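Local coordinates for protein methylocystis parvus OBBP MbnE (Methylocystis parvus OBBP, PDB 5ICQ) that probably binds methanobactin, a copper-chelating peptide, in the periplasm as the solute-binding component of its uptake machinery, at residues A[127-132]-A[196-201]; A[150-155]-A[181-186]; A[277-282]-A[298-303]; A[362-367]-A[373-378]; A[382-387]-A[397-402]. All coordinates share one frame; numbering follows the deposited sequence.

Contact 1 (A[127-132]-A[196-201]); sequences VTFHLD and ILAIMP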
# COMPACT_ATOMS: atom_id res chain seq x y z
N VAL A 127 8.45 13.07 21.87
CA VAL A 127 9.45 12.08 21.51
C VAL A 127 10.79 12.77 21.30
O VAL A 127 10.86 13.78 20.60
CB VAL A 127 9.02 11.26 20.28
CG1 VAL A 127 8.73 12.17 19.07
CG2 VAL A 127 10.08 10.21 19.95
N THR A 128 11.84 12.23 21.91
CA THR A 128 13.21 12.67 21.69
C THR A 128 14.01 11.53 21.08
O THR A 128 13.97 10.40 21.58
CB THR A 128 13.87 13.15 22.98
OG1 THR A 128 13.17 14.30 23.48
CG2 THR A 128 15.33 13.53 22.72
N PHE A 129 14.74 11.83 20.01
CA PHE A 129 15.62 10.87 19.37
C PHE A 129 17.05 11.13 19.82
O PHE A 129 17.52 12.27 19.75
CB PHE A 129 15.52 10.97 17.85
CG PHE A 129 14.16 10.62 17.32
CD1 PHE A 129 13.83 9.30 17.05
CD2 PHE A 129 13.22 11.61 17.10
CE1 PHE A 129 12.57 8.97 16.55
CE2 PHE A 129 11.95 11.29 16.61
CZ PHE A 129 11.63 9.97 16.33
N HIS A 130 17.72 10.09 20.29
CA HIS A 130 19.15 10.15 20.62
C HIS A 130 19.93 9.62 19.42
O HIS A 130 19.85 8.43 19.10
CB HIS A 130 19.47 9.32 21.86
CG HIS A 130 18.95 9.89 23.14
ND1 HIS A 130 17.60 9.99 23.42
CD2 HIS A 130 19.60 10.39 24.22
CE1 HIS A 130 17.45 10.52 24.62
NE2 HIS A 130 18.64 10.77 25.12
N LEU A 131 20.69 10.50 18.77
CA LEU A 131 21.39 10.13 17.54
C LEU A 131 22.64 9.31 17.83
O LEU A 131 23.34 9.55 18.82
CB LEU A 131 21.77 11.38 16.75
CG LEU A 131 20.63 12.37 16.50
CD1 LEU A 131 21.11 13.55 15.67
CD2 LEU A 131 19.48 11.66 15.82
N ASP A 132 22.92 8.36 16.95
CA ASP A 132 24.12 7.52 17.09
C ASP A 132 25.35 8.33 16.70
O ASP A 132 25.43 8.79 15.56
CB ASP A 132 24.00 6.28 16.19
CG ASP A 132 25.03 5.20 16.54
OD1 ASP A 132 26.18 5.54 16.86
OD2 ASP A 132 24.65 4.01 16.51
N ILE A 196 5.87 8.35 12.24
CA ILE A 196 6.06 9.11 11.01
C ILE A 196 7.33 9.96 11.11
O ILE A 196 8.12 10.04 10.16
CB ILE A 196 4.82 9.97 10.73
CG1 ILE A 196 3.64 9.09 10.33
CG2 ILE A 196 5.10 10.99 9.62
CD1 ILE A 196 2.31 9.80 10.39
N LEU A 197 7.54 10.62 12.25
CA LEU A 197 8.77 11.38 12.44
C LEU A 197 10.00 10.48 12.42
O LEU A 197 11.07 10.88 11.93
CB LEU A 197 8.72 12.16 13.76
CG LEU A 197 7.64 13.24 13.84
CD1 LEU A 197 7.51 13.78 15.26
CD2 LEU A 197 7.96 14.37 12.87
N ALA A 198 9.87 9.27 12.96
CA ALA A 198 10.99 8.34 13.03
C ALA A 198 11.42 7.81 11.67
O ALA A 198 12.56 7.37 11.53
CB ALA A 198 10.62 7.17 13.95
N ILE A 199 10.55 7.83 10.66
CA ILE A 199 10.95 7.33 9.35
C ILE A 199 11.25 8.46 8.37
O ILE A 199 11.48 8.19 7.19
CB ILE A 199 9.90 6.36 8.77
CG1 ILE A 199 8.53 7.05 8.65
CG2 ILE A 199 9.79 5.11 9.64
CD1 ILE A 199 7.45 6.13 7.99
N MET A 200 11.26 9.71 8.83
CA MET A 200 11.68 10.82 7.97
C MET A 200 13.11 10.59 7.49
O MET A 200 13.97 10.19 8.29
CB MET A 200 11.61 12.14 8.75
CG MET A 200 12.07 13.35 7.96
SD MET A 200 12.46 14.76 9.03
CE MET A 200 14.00 14.20 9.74
N PRO A 201 13.42 10.81 6.21
CA PRO A 201 14.82 10.69 5.76
C PRO A 201 15.66 11.81 6.34
O PRO A 201 15.20 12.94 6.49
CB PRO A 201 14.71 10.81 4.24
CG PRO A 201 13.48 11.67 4.04
CD PRO A 201 12.52 11.18 5.10
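F129 of strand 126-131 reaches across to A198 and L197, at the end of helix 193-198. From CB the side chain leaves beside the backbone N, with CG anti to the carbonyl carbon (chi1 -63°), and this turn carries the ring toward the helix. The near half of the ring, CG with CD1 and CD2, stays on the strand side, and the outer half makes the contact. CE1 lies 3.7 Å from CB of A198. At the far end CZ meets CA of A198, also at 3.7 Å, so the ring rests on both the methyl and the backbone of that alanine. CE2 passes CB of L197 at a looser 4.4 Å. CG2 of V127, two residues back on the strand, lies 3.9 Å above one face of the F129 ring, offset toward CE2 and CZ. The other branch of V127, CG1, points to CD1 of L197 at 4.3 Å. Outside the pair, F129 also touches I118 and L99, A198 leans on L110, and Y167 packs against L197. The contact thus lays a short helix against an antiparallel sheet. The side-chain contacts are all apolar, the ring tip rests on the helix backbone as well, and no hydrogen bond crosses, which implies that buried apolar surface and the fit of shapes hold helix to strand.

Contact 2 (A[150-155]-A[181-186]); sequences FSFDLL and VAYDLT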
# COMPACT_ATOMS: atom_id res chain seq x y z
N PHE A 150 17.06 20.46 9.93
CA PHE A 150 17.07 20.95 8.55
C PHE A 150 16.13 20.12 7.67
O PHE A 150 15.38 20.67 6.86
CB PHE A 150 18.50 20.89 8.02
CG PHE A 150 18.61 20.92 6.51
CD1 PHE A 150 18.56 22.12 5.82
CD2 PHE A 150 18.80 19.74 5.80
CE1 PHE A 150 18.68 22.16 4.44
CE2 PHE A 150 18.91 19.77 4.41
CZ PHE A 150 18.86 20.99 3.73
N SER A 151 16.18 18.79 7.83
CA SER A 151 15.35 17.92 7.01
C SER A 151 13.88 18.07 7.37
O SER A 151 13.01 18.11 6.49
CB SER A 151 15.79 16.47 7.18
OG SER A 151 17.15 16.29 6.78
N PHE A 152 13.58 18.13 8.67
CA PHE A 152 12.21 18.34 9.13
C PHE A 152 11.64 19.64 8.56
O PHE A 152 10.54 19.65 8.00
CB PHE A 152 12.18 18.37 10.65
CG PHE A 152 10.85 18.75 11.23
CD1 PHE A 152 9.82 17.83 11.30
CD2 PHE A 152 10.64 20.04 11.72
CE1 PHE A 152 8.58 18.19 11.84
CE2 PHE A 152 9.40 20.40 12.26
CZ PHE A 152 8.38 19.47 12.32
N ASP A 153 12.39 20.74 8.69
CA ASP A 153 11.91 22.03 8.17
C ASP A 153 11.70 22.00 6.66
O ASP A 153 10.71 22.53 6.16
CB ASP A 153 12.89 23.14 8.53
CG ASP A 153 12.90 23.45 10.01
OD1 ASP A 153 11.85 23.25 10.67
OD2 ASP A 153 13.95 23.90 10.51
N LEU A 154 12.64 21.40 5.93
CA LEU A 154 12.55 21.35 4.47
C LEU A 154 11.36 20.53 4.03
O LEU A 154 10.61 20.92 3.13
CB LEU A 154 13.84 20.78 3.88
CG LEU A 154 13.86 20.49 2.38
CD1 LEU A 154 13.69 21.79 1.58
CD2 LEU A 154 15.15 19.79 1.99
N LEU A 155 11.18 19.36 4.64
CA LEU A 155 10.11 18.46 4.20
C LEU A 155 8.75 18.97 4.65
O LEU A 155 7.74 18.74 3.96
CB LEU A 155 10.38 17.06 4.74
CG LEU A 155 11.62 16.44 4.10
CD1 LEU A 155 12.09 15.20 4.88
CD2 LEU A 155 11.35 16.10 2.64
N VAL A 181 17.29 15.22 19.28
CA VAL A 181 16.22 15.97 18.63
C VAL A 181 14.95 15.74 19.42
O VAL A 181 14.48 14.60 19.53
CB VAL A 181 16.02 15.56 17.16
CG1 VAL A 181 14.90 16.39 16.53
CG2 VAL A 181 17.32 15.69 16.38
N ALA A 182 14.37 16.82 19.97
CA ALA A 182 13.18 16.77 20.80
C ALA A 182 11.99 17.32 20.02
O ALA A 182 12.03 18.48 19.57
CB ALA A 182 13.38 17.56 22.09
N TYR A 183 10.95 16.51 19.87
CA TYR A 183 9.70 16.93 19.24
C TYR A 183 8.61 17.08 20.31
O TYR A 183 8.32 16.11 21.03
CB TYR A 183 9.25 15.95 18.16
CG TYR A 183 10.11 15.90 16.92
CD1 TYR A 183 10.04 16.90 15.97
CD2 TYR A 183 10.95 14.81 16.68
CE1 TYR A 183 10.81 16.85 14.82
CE2 TYR A 183 11.73 14.76 15.52
CZ TYR A 183 11.65 15.77 14.60
OH TYR A 183 12.42 15.71 13.46
N ASP A 184 8.03 18.28 20.39
CA ASP A 184 6.87 18.58 21.22
C ASP A 184 5.58 18.26 20.47
O ASP A 184 5.25 18.91 19.48
CB ASP A 184 6.97 20.05 21.62
CG ASP A 184 5.70 20.63 22.26
OD1 ASP A 184 4.59 20.15 22.09
OD2 ASP A 184 5.85 21.61 23.02
N LEU A 185 4.82 17.27 20.97
CA LEU A 185 3.53 16.91 20.38
C LEU A 185 2.37 17.15 21.34
O LEU A 185 1.34 16.49 21.23
CB LEU A 185 3.53 15.44 19.92
CG LEU A 185 4.78 14.91 19.21
CD1 LEU A 185 4.62 13.42 18.87
CD2 LEU A 185 5.07 15.72 17.98
N THR A 186 2.49 18.08 22.30
CA THR A 186 1.37 18.31 23.22
C THR A 186 0.14 18.80 22.49
O THR A 186 0.21 19.70 21.65
CB THR A 186 1.73 19.30 24.33
OG1 THR A 186 2.44 20.43 23.79
CG2 THR A 186 2.47 18.64 25.50
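F152 of helix 145-158 and Y183 of strand 180-184 meet ring to ring, a buried aromatic pair between helix and sheet. The aromatic contact is oblique: the centroids are 5.3 Å apart and the planes stand at 59°. CE1 of Y183 sits over one face of the F152 ring, toward its rim, 3.8 Å from CD1. The two side chains run past one another in opposite directions, which brings OH of Y183 to 3.9 Å from CB of F152. F152 holds its CG opposite the backbone N (chi1 173°), and the ring leans from the helix toward the strand. Among apolar neighbours, L197 touches both rings, A173 does likewise, and Y167 meets F152 at a shallow angle between planes. An alanine in place of F152 is likely to leave the Y183 ring without cover at CE1 and to open a gap between helix, strand and L197. The polar contacts lie within 181-186, at the end of the strand and just beyond it. OD1 of D184 accepts from N of T186 at 3.0 Å, an Asx turn, and from OG1 of T186 at 2.8 Å; R126 adds a salt bridge to the same oxygen. The chemistry is thus divided: ring surfaces join helix to strand, while charge and hydrogen bonds fix the chain where the strand ends.

Contact 3 (A[277-282]-A[298-303]); sequences AFKAGL and YDFPAL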
# COMPACT_ATOMS: atom_id res chain seq x y z
N ALA A 277 14.37 -9.14 -21.64
CA ALA A 277 15.67 -9.00 -20.99
C ALA A 277 15.87 -10.04 -19.90
O ALA A 277 16.97 -10.57 -19.72
CB ALA A 277 15.83 -7.58 -20.43
N PHE A 278 14.80 -10.35 -19.16
CA PHE A 278 14.89 -11.42 -18.16
C PHE A 278 15.17 -12.77 -18.83
O PHE A 278 16.05 -13.52 -18.39
CB PHE A 278 13.59 -11.50 -17.35
CG PHE A 278 13.61 -12.58 -16.32
CD1 PHE A 278 14.29 -12.40 -15.13
CD2 PHE A 278 12.94 -13.78 -16.53
CE1 PHE A 278 14.31 -13.40 -14.17
CE2 PHE A 278 12.96 -14.78 -15.57
CZ PHE A 278 13.65 -14.59 -14.39
N LYS A 279 14.43 -13.10 -19.88
CA LYS A 279 14.65 -14.37 -20.55
C LYS A 279 16.07 -14.48 -21.11
O LYS A 279 16.66 -15.56 -21.11
CB LYS A 279 13.63 -14.57 -21.66
CG LYS A 279 12.22 -14.84 -21.16
CD LYS A 279 11.35 -15.41 -22.27
CE LYS A 279 11.04 -14.39 -23.33
NZ LYS A 279 10.19 -14.95 -24.42
N ALA A 280 16.64 -13.36 -21.56
CA ALA A 280 18.00 -13.36 -22.08
C ALA A 280 19.07 -13.39 -20.99
O ALA A 280 20.25 -13.47 -21.32
CB ALA A 280 18.22 -12.13 -22.98
N GLY A 281 18.68 -13.33 -19.72
CA GLY A 281 19.67 -13.38 -18.66
C GLY A 281 20.33 -12.06 -18.33
O GLY A 281 21.35 -12.05 -17.62
N LEU A 282 19.79 -10.95 -18.82
CA LEU A 282 20.31 -9.61 -18.56
C LEU A 282 19.73 -8.98 -17.31
O LEU A 282 20.27 -7.99 -16.82
CB LEU A 282 20.02 -8.69 -19.74
CG LEU A 282 20.45 -9.15 -21.13
CD1 LEU A 282 19.94 -8.18 -22.18
CD2 LEU A 282 21.96 -9.30 -21.20
N TYR A 298 6.22 -18.82 -19.40
CA TYR A 298 7.42 -19.26 -18.70
C TYR A 298 7.87 -20.64 -19.18
O TYR A 298 8.24 -21.50 -18.39
CB TYR A 298 7.21 -19.24 -17.19
CG TYR A 298 7.27 -17.83 -16.66
CD1 TYR A 298 6.16 -16.99 -16.73
CD2 TYR A 298 8.45 -17.31 -16.12
CE1 TYR A 298 6.22 -15.68 -16.27
CE2 TYR A 298 8.51 -15.99 -15.65
CZ TYR A 298 7.39 -15.19 -15.74
OH TYR A 298 7.41 -13.90 -15.28
N ASP A 299 7.86 -20.84 -20.49
CA ASP A 299 8.33 -22.09 -21.07
C ASP A 299 9.54 -21.82 -21.94
O ASP A 299 9.53 -22.12 -23.14
CB ASP A 299 7.22 -22.77 -21.87
CG ASP A 299 7.63 -24.15 -22.38
OD1 ASP A 299 8.41 -24.84 -21.70
OD2 ASP A 299 7.17 -24.54 -23.48
N PHE A 300 10.58 -21.22 -21.37
CA PHE A 300 11.80 -20.95 -22.11
C PHE A 300 12.96 -21.75 -21.51
O PHE A 300 12.87 -22.23 -20.37
CB PHE A 300 12.10 -19.44 -22.16
CG PHE A 300 12.11 -18.75 -20.83
CD1 PHE A 300 13.29 -18.59 -20.13
CD2 PHE A 300 10.94 -18.20 -20.32
CE1 PHE A 300 13.30 -17.92 -18.91
CE2 PHE A 300 10.95 -17.53 -19.11
CZ PHE A 300 12.13 -17.39 -18.41
N PRO A 301 14.04 -21.96 -22.27
CA PRO A 301 15.04 -22.97 -21.85
C PRO A 301 15.68 -22.71 -20.50
O PRO A 301 15.81 -23.65 -19.69
CB PRO A 301 16.08 -22.91 -22.99
CG PRO A 301 15.32 -22.43 -24.17
CD PRO A 301 14.32 -21.46 -23.63
N ALA A 302 16.09 -21.47 -20.22
CA ALA A 302 16.75 -21.16 -18.96
C ALA A 302 15.89 -21.56 -17.77
O ALA A 302 16.41 -21.94 -16.71
CB ALA A 302 17.10 -19.68 -18.89
N LEU A 303 14.57 -21.50 -17.93
CA LEU A 303 13.66 -21.95 -16.88
C LEU A 303 13.72 -23.46 -16.71
O LEU A 303 13.63 -23.97 -15.59
CB LEU A 303 12.24 -21.49 -17.22
CG LEU A 303 11.25 -21.12 -16.12
CD1 LEU A 303 10.80 -22.35 -15.34
CD2 LEU A 303 11.87 -20.08 -15.21
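K279 lies over one face of the F300 ring with the hydrocarbon part of its chain. Its CG stands 3.6 Å from the ring centroid, 10° off the normal, a CH-pi contact over the centre, and CD approaches CD2 of F300 to 3.4 Å. F278 comes from another direction: its CE2 meets CZ of F300 at 3.9 Å, at the edge of that ring and near its plane, and the two phenylalanine side chains cross at about a right angle. On the opposite face of the F300 ring, CB of L303 sits offset toward the rim. F300 takes the crowded rotamer, CG between backbone N and carbonyl carbon (chi1 52°), which swings the ring up to K279. The lysine chain bends at its third torsion, and NZ ends in a salt bridge with E276. Further out, helix 271-279 closes in a Schellman motif at G281, where L282 N bonds to A277 O at 3.0 Å. F300 occupies the N-cap position of helix 301-304. The contact therefore joins the C-terminal end of helix 271-279 to the N-terminal end of helix 301-304, with M308 of strand 308-313 against both F278 and F300, and A579 of strand 576-581 against F278.

Contact 4 (A[362-367]-A[373-378]); sequences RTKSFF and SSSGRG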
# COMPACT_ATOMS: atom_id res chain seq x y z
N ARG A 362 -11.54 -14.01 -5.35
CA ARG A 362 -12.43 -12.89 -5.04
C ARG A 362 -11.95 -12.15 -3.80
O ARG A 362 -11.55 -12.77 -2.81
CB ARG A 362 -13.86 -13.39 -4.82
CG ARG A 362 -14.92 -12.26 -4.81
CD ARG A 362 -15.21 -11.76 -6.25
NE ARG A 362 -15.99 -10.52 -6.26
CZ ARG A 362 -17.33 -10.47 -6.27
NH1 ARG A 362 -18.05 -11.58 -6.29
NH2 ARG A 362 -17.95 -9.29 -6.26
N THR A 363 -11.99 -10.82 -3.85
CA THR A 363 -11.74 -10.01 -2.66
C THR A 363 -13.00 -9.95 -1.79
O THR A 363 -14.08 -9.57 -2.27
CB THR A 363 -11.29 -8.61 -3.07
OG1 THR A 363 -10.08 -8.71 -3.83
CG2 THR A 363 -11.03 -7.75 -1.82
N LYS A 364 -12.87 -10.34 -0.52
CA LYS A 364 -14.02 -10.47 0.36
C LYS A 364 -14.02 -9.49 1.51
O LYS A 364 -14.96 -9.50 2.32
CB LYS A 364 -14.10 -11.91 0.92
CG LYS A 364 -14.10 -12.97 -0.17
CD LYS A 364 -14.65 -14.31 0.32
CE LYS A 364 -13.65 -15.06 1.16
NZ LYS A 364 -14.06 -16.49 1.33
N SER A 365 -13.00 -8.64 1.62
CA SER A 365 -12.81 -7.80 2.80
C SER A 365 -11.92 -6.65 2.39
O SER A 365 -11.15 -6.75 1.43
CB SER A 365 -12.19 -8.62 3.94
OG SER A 365 -11.61 -7.79 4.93
N PHE A 366 -12.03 -5.53 3.11
CA PHE A 366 -11.08 -4.45 2.91
C PHE A 366 -9.70 -4.77 3.46
O PHE A 366 -8.75 -4.04 3.15
CB PHE A 366 -11.61 -3.14 3.52
CG PHE A 366 -12.69 -2.52 2.69
CD1 PHE A 366 -14.02 -2.88 2.87
CD2 PHE A 366 -12.36 -1.62 1.68
CE1 PHE A 366 -15.02 -2.33 2.05
CE2 PHE A 366 -13.35 -1.06 0.88
CZ PHE A 366 -14.68 -1.42 1.08
N PHE A 367 -9.57 -5.83 4.25
CA PHE A 367 -8.28 -6.28 4.77
C PHE A 367 -8.22 -7.80 4.61
O PHE A 367 -8.07 -8.55 5.57
CB PHE A 367 -8.09 -5.85 6.23
CG PHE A 367 -8.21 -4.37 6.41
CD1 PHE A 367 -7.10 -3.55 6.27
CD2 PHE A 367 -9.44 -3.79 6.67
CE1 PHE A 367 -7.22 -2.19 6.40
CE2 PHE A 367 -9.56 -2.42 6.81
CZ PHE A 367 -8.45 -1.62 6.67
N SER A 373 -9.14 -9.13 8.95
CA SER A 373 -10.34 -9.33 8.16
C SER A 373 -11.54 -9.72 9.03
O SER A 373 -11.40 -10.52 9.96
CB SER A 373 -10.09 -10.43 7.12
OG SER A 373 -11.21 -10.59 6.30
N SER A 374 -12.72 -9.17 8.70
CA SER A 374 -13.95 -9.66 9.32
C SER A 374 -14.50 -10.91 8.64
O SER A 374 -15.44 -11.51 9.15
CB SER A 374 -15.04 -8.57 9.30
OG SER A 374 -15.45 -8.29 7.97
N SER A 375 -13.91 -11.33 7.52
CA SER A 375 -14.50 -12.36 6.68
C SER A 375 -14.52 -13.71 7.41
O SER A 375 -13.49 -14.19 7.87
CB SER A 375 -13.71 -12.46 5.38
OG SER A 375 -14.15 -13.56 4.59
N GLY A 376 -15.71 -14.31 7.51
CA GLY A 376 -15.84 -15.62 8.12
C GLY A 376 -15.62 -15.68 9.61
O GLY A 376 -15.46 -16.77 10.16
N ARG A 377 -15.61 -14.53 10.29
CA ARG A 377 -15.41 -14.46 11.73
C ARG A 377 -16.60 -13.75 12.36
O ARG A 377 -16.96 -12.64 11.93
CB ARG A 377 -14.12 -13.70 12.07
CG ARG A 377 -12.87 -14.26 11.41
CD ARG A 377 -11.62 -13.54 11.89
NE ARG A 377 -10.41 -14.28 11.53
CZ ARG A 377 -9.42 -13.80 10.78
NH1 ARG A 377 -9.49 -12.56 10.29
NH2 ARG A 377 -8.37 -14.55 10.51
N GLY A 378 -17.22 -14.38 13.35
CA GLY A 378 -18.27 -13.71 14.09
C GLY A 378 -17.69 -12.57 14.92
O GLY A 378 -16.57 -12.65 15.43
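OG of S365 lies among several groups: it accepts from N of F367 at 2.9 Å with a fairly straight N-H...O angle of 162°, hydrogen-bonds to the carboxylate of D558, and comes to 3.1 Å from OG of S373 across the contact. The first bond makes an ST turn. S373 forms another, its own OG accepting from N of S375 at 3.1 Å; the hydroxyl is swung opposite the backbone N (chi1 -177°), and this also brings it up to S365. Both segments belong to the long connection between strand 361-362 and helix 381-387, a loop in which two ST turns lie side by side and a type II beta turn, S374 to R377 with G376 at positive phi, reverses the second arm. An alanine in place of S365 would probably leave N of F367 without its acceptor, cost D558 one of its three partners here, and set the loop freer to shift. D558 on helix 547-563 also takes OG of S374 and N of F366, so a single carboxylate ties both arms to that helix. Carbon-to-oxygen contacts surround the hydroxyls: CB of S373 lies 3.2 Å from O of F367, and CE of K364 passes 3.8 Å from OG of S375. R377 turns back on its own arm, where NH1 donates to O of S373 at 2.8 Å, close to the guanidinium plane, and also bonds to O of S370.

Contact 5 (A[382-387]-A[397-402]); sequences KERALL and EILEGE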
# COMPACT_ATOMS: atom_id res chain seq x y z
N LYS A 382 -16.05 -7.79 22.30
CA LYS A 382 -15.39 -6.49 22.28
C LYS A 382 -15.76 -5.72 21.02
O LYS A 382 -15.90 -4.49 21.06
CB LYS A 382 -13.87 -6.63 22.37
CG LYS A 382 -13.29 -7.12 23.67
CD LYS A 382 -13.80 -8.46 24.07
CE LYS A 382 -13.52 -9.47 23.04
NZ LYS A 382 -14.38 -10.63 23.19
N GLU A 383 -15.87 -6.41 19.88
CA GLU A 383 -16.33 -5.75 18.66
C GLU A 383 -17.74 -5.21 18.85
O GLU A 383 -18.06 -4.09 18.43
CB GLU A 383 -16.31 -6.71 17.48
CG GLU A 383 -14.97 -6.99 16.87
CD GLU A 383 -15.14 -7.68 15.53
OE1 GLU A 383 -15.59 -7.00 14.58
OE2 GLU A 383 -14.88 -8.90 15.44
N ARG A 384 -18.62 -6.02 19.44
CA ARG A 384 -20.00 -5.59 19.62
C ARG A 384 -20.08 -4.39 20.55
O ARG A 384 -20.91 -3.49 20.34
CB ARG A 384 -20.85 -6.76 20.12
CG ARG A 384 -21.02 -7.86 19.05
CD ARG A 384 -21.61 -9.17 19.61
NE ARG A 384 -21.26 -10.32 18.77
CZ ARG A 384 -22.04 -10.86 17.84
NH1 ARG A 384 -23.26 -10.37 17.61
NH2 ARG A 384 -21.61 -11.90 17.12
N ALA A 385 -19.20 -4.31 21.54
CA ALA A 385 -19.17 -3.15 22.41
C ALA A 385 -18.74 -1.90 21.64
O ALA A 385 -19.30 -0.82 21.85
CB ALA A 385 -18.25 -3.40 23.60
N LEU A 386 -17.75 -2.03 20.74
CA LEU A 386 -17.35 -0.90 19.90
C LEU A 386 -18.49 -0.43 19.03
O LEU A 386 -18.64 0.78 18.77
CB LEU A 386 -16.16 -1.27 19.01
CG LEU A 386 -14.79 -1.39 19.64
CD1 LEU A 386 -13.76 -1.80 18.59
CD2 LEU A 386 -14.39 -0.08 20.30
N LEU A 387 -19.30 -1.36 18.53
CA LEU A 387 -20.39 -1.05 17.62
C LEU A 387 -21.67 -0.62 18.33
O LEU A 387 -22.61 -0.21 17.64
CB LEU A 387 -20.67 -2.28 16.74
CG LEU A 387 -19.55 -2.70 15.78
CD1 LEU A 387 -19.82 -4.08 15.18
CD2 LEU A 387 -19.40 -1.67 14.66
N GLU A 397 -25.88 -10.39 8.56
CA GLU A 397 -25.10 -11.38 7.80
C GLU A 397 -23.61 -11.10 7.93
O GLU A 397 -22.79 -12.03 7.99
CB GLU A 397 -25.53 -11.35 6.32
CG GLU A 397 -25.36 -9.97 5.65
CD GLU A 397 -25.93 -9.88 4.23
OE1 GLU A 397 -26.34 -10.91 3.65
OE2 GLU A 397 -25.95 -8.75 3.68
N ILE A 398 -23.23 -9.83 8.02
CA ILE A 398 -21.83 -9.47 8.16
C ILE A 398 -21.39 -9.52 9.62
O ILE A 398 -20.26 -9.92 9.94
CB ILE A 398 -21.62 -8.08 7.52
CG1 ILE A 398 -21.71 -8.23 6.00
CG2 ILE A 398 -20.28 -7.47 7.95
CD1 ILE A 398 -21.85 -6.93 5.23
N LEU A 399 -22.29 -9.15 10.54
CA LEU A 399 -21.95 -9.18 11.97
C LEU A 399 -21.59 -10.60 12.41
O LEU A 399 -20.68 -10.79 13.22
CB LEU A 399 -23.12 -8.65 12.80
CG LEU A 399 -22.87 -8.45 14.31
CD1 LEU A 399 -21.88 -7.33 14.56
CD2 LEU A 399 -24.18 -8.19 15.04
N GLU A 400 -22.27 -11.61 11.86
CA GLU A 400 -22.04 -12.98 12.30
C GLU A 400 -20.96 -13.70 11.48
O GLU A 400 -20.67 -14.87 11.76
CB GLU A 400 -23.35 -13.76 12.26
CG GLU A 400 -24.46 -13.16 13.14
CD GLU A 400 -24.01 -12.86 14.58
OE1 GLU A 400 -23.15 -13.59 15.12
OE2 GLU A 400 -24.54 -11.90 15.18
N GLY A 401 -20.34 -13.03 10.51
CA GLY A 401 -19.30 -13.64 9.71
C GLY A 401 -19.79 -14.65 8.69
O GLY A 401 -19.03 -15.53 8.30
N GLU A 402 -21.04 -14.55 8.26
CA GLU A 402 -21.60 -15.44 7.25
C GLU A 402 -21.58 -14.85 5.85
O GLU A 402 -21.86 -15.58 4.89
CB GLU A 402 -23.05 -15.80 7.60
CG GLU A 402 -23.18 -16.49 8.93
CD GLU A 402 -24.57 -17.07 9.14
OE1 GLU A 402 -25.46 -16.83 8.30
OE2 GLU A 402 -24.76 -17.77 10.16
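R384 and E400 form an end-on bidentate salt bridge between helix 381-387 and the Schellman motif that closes helix 396-399. NH1 donates to OE2 of E400 at 3.1 Å and NH2 to OE1 at 3.0 Å, with N-H...O angles of 163° and 165°. Both carboxylate oxygens are met on their syn sides, somewhat out of the carboxylate plane, and both bonds lie near the guanidinium plane, while the two flat groups are turned only modestly against each other. E400 starts out away from the helix opposite; the bend at its second torsion (chi2 -51°) folds the carboxylate back to the arginine, whose own chain is extended from CG to NE. The third guanidinium nitrogen, NE, bonds to O of A379, so each of the three nitrogens has an acceptor, and both oxygens of E400 have a donor. A379 also shares a backbone hydrogen bond with L399. In the motif itself, G401 at positive phi gives N to O of I398 at 3.2 Å, and E402 N reaches O of E397 at 3.1 Å. R559 of helix 547-563 serves both segments, with a salt bridge to E383 and a hydrogen bond to O of I398. L399 touches two residues of the facing helix: CD2 lies 3.5 Å from NH1 of R384, and its other branch, CD1, slides past L387 to stand 3.9 Å from CD1 of that leucine.

Contacts 1 and 2 form one unit: their centres are 9 Å apart, contact 2 is nested in the chain between the segments of contact 1, and strands 126-131 and 180-184 pair directly, V127 O to Y183 N at 2.8 Å and F129 N to V181 O at 2.8 Å. Contacts 4 and 5 are a second unit, 12 Å apart between centres, both resting on helix 547-563. Contacts 2 and 4 lie on opposite sides of the chain's centre, about 39 Å apart between their own centres. Contact 3 stands alone, its centre about 44 Å from that of contact 1 and about 38 Å from that of contact 4. The five thus sit in separate parts of a chain of the family 5 solute-binding proteins.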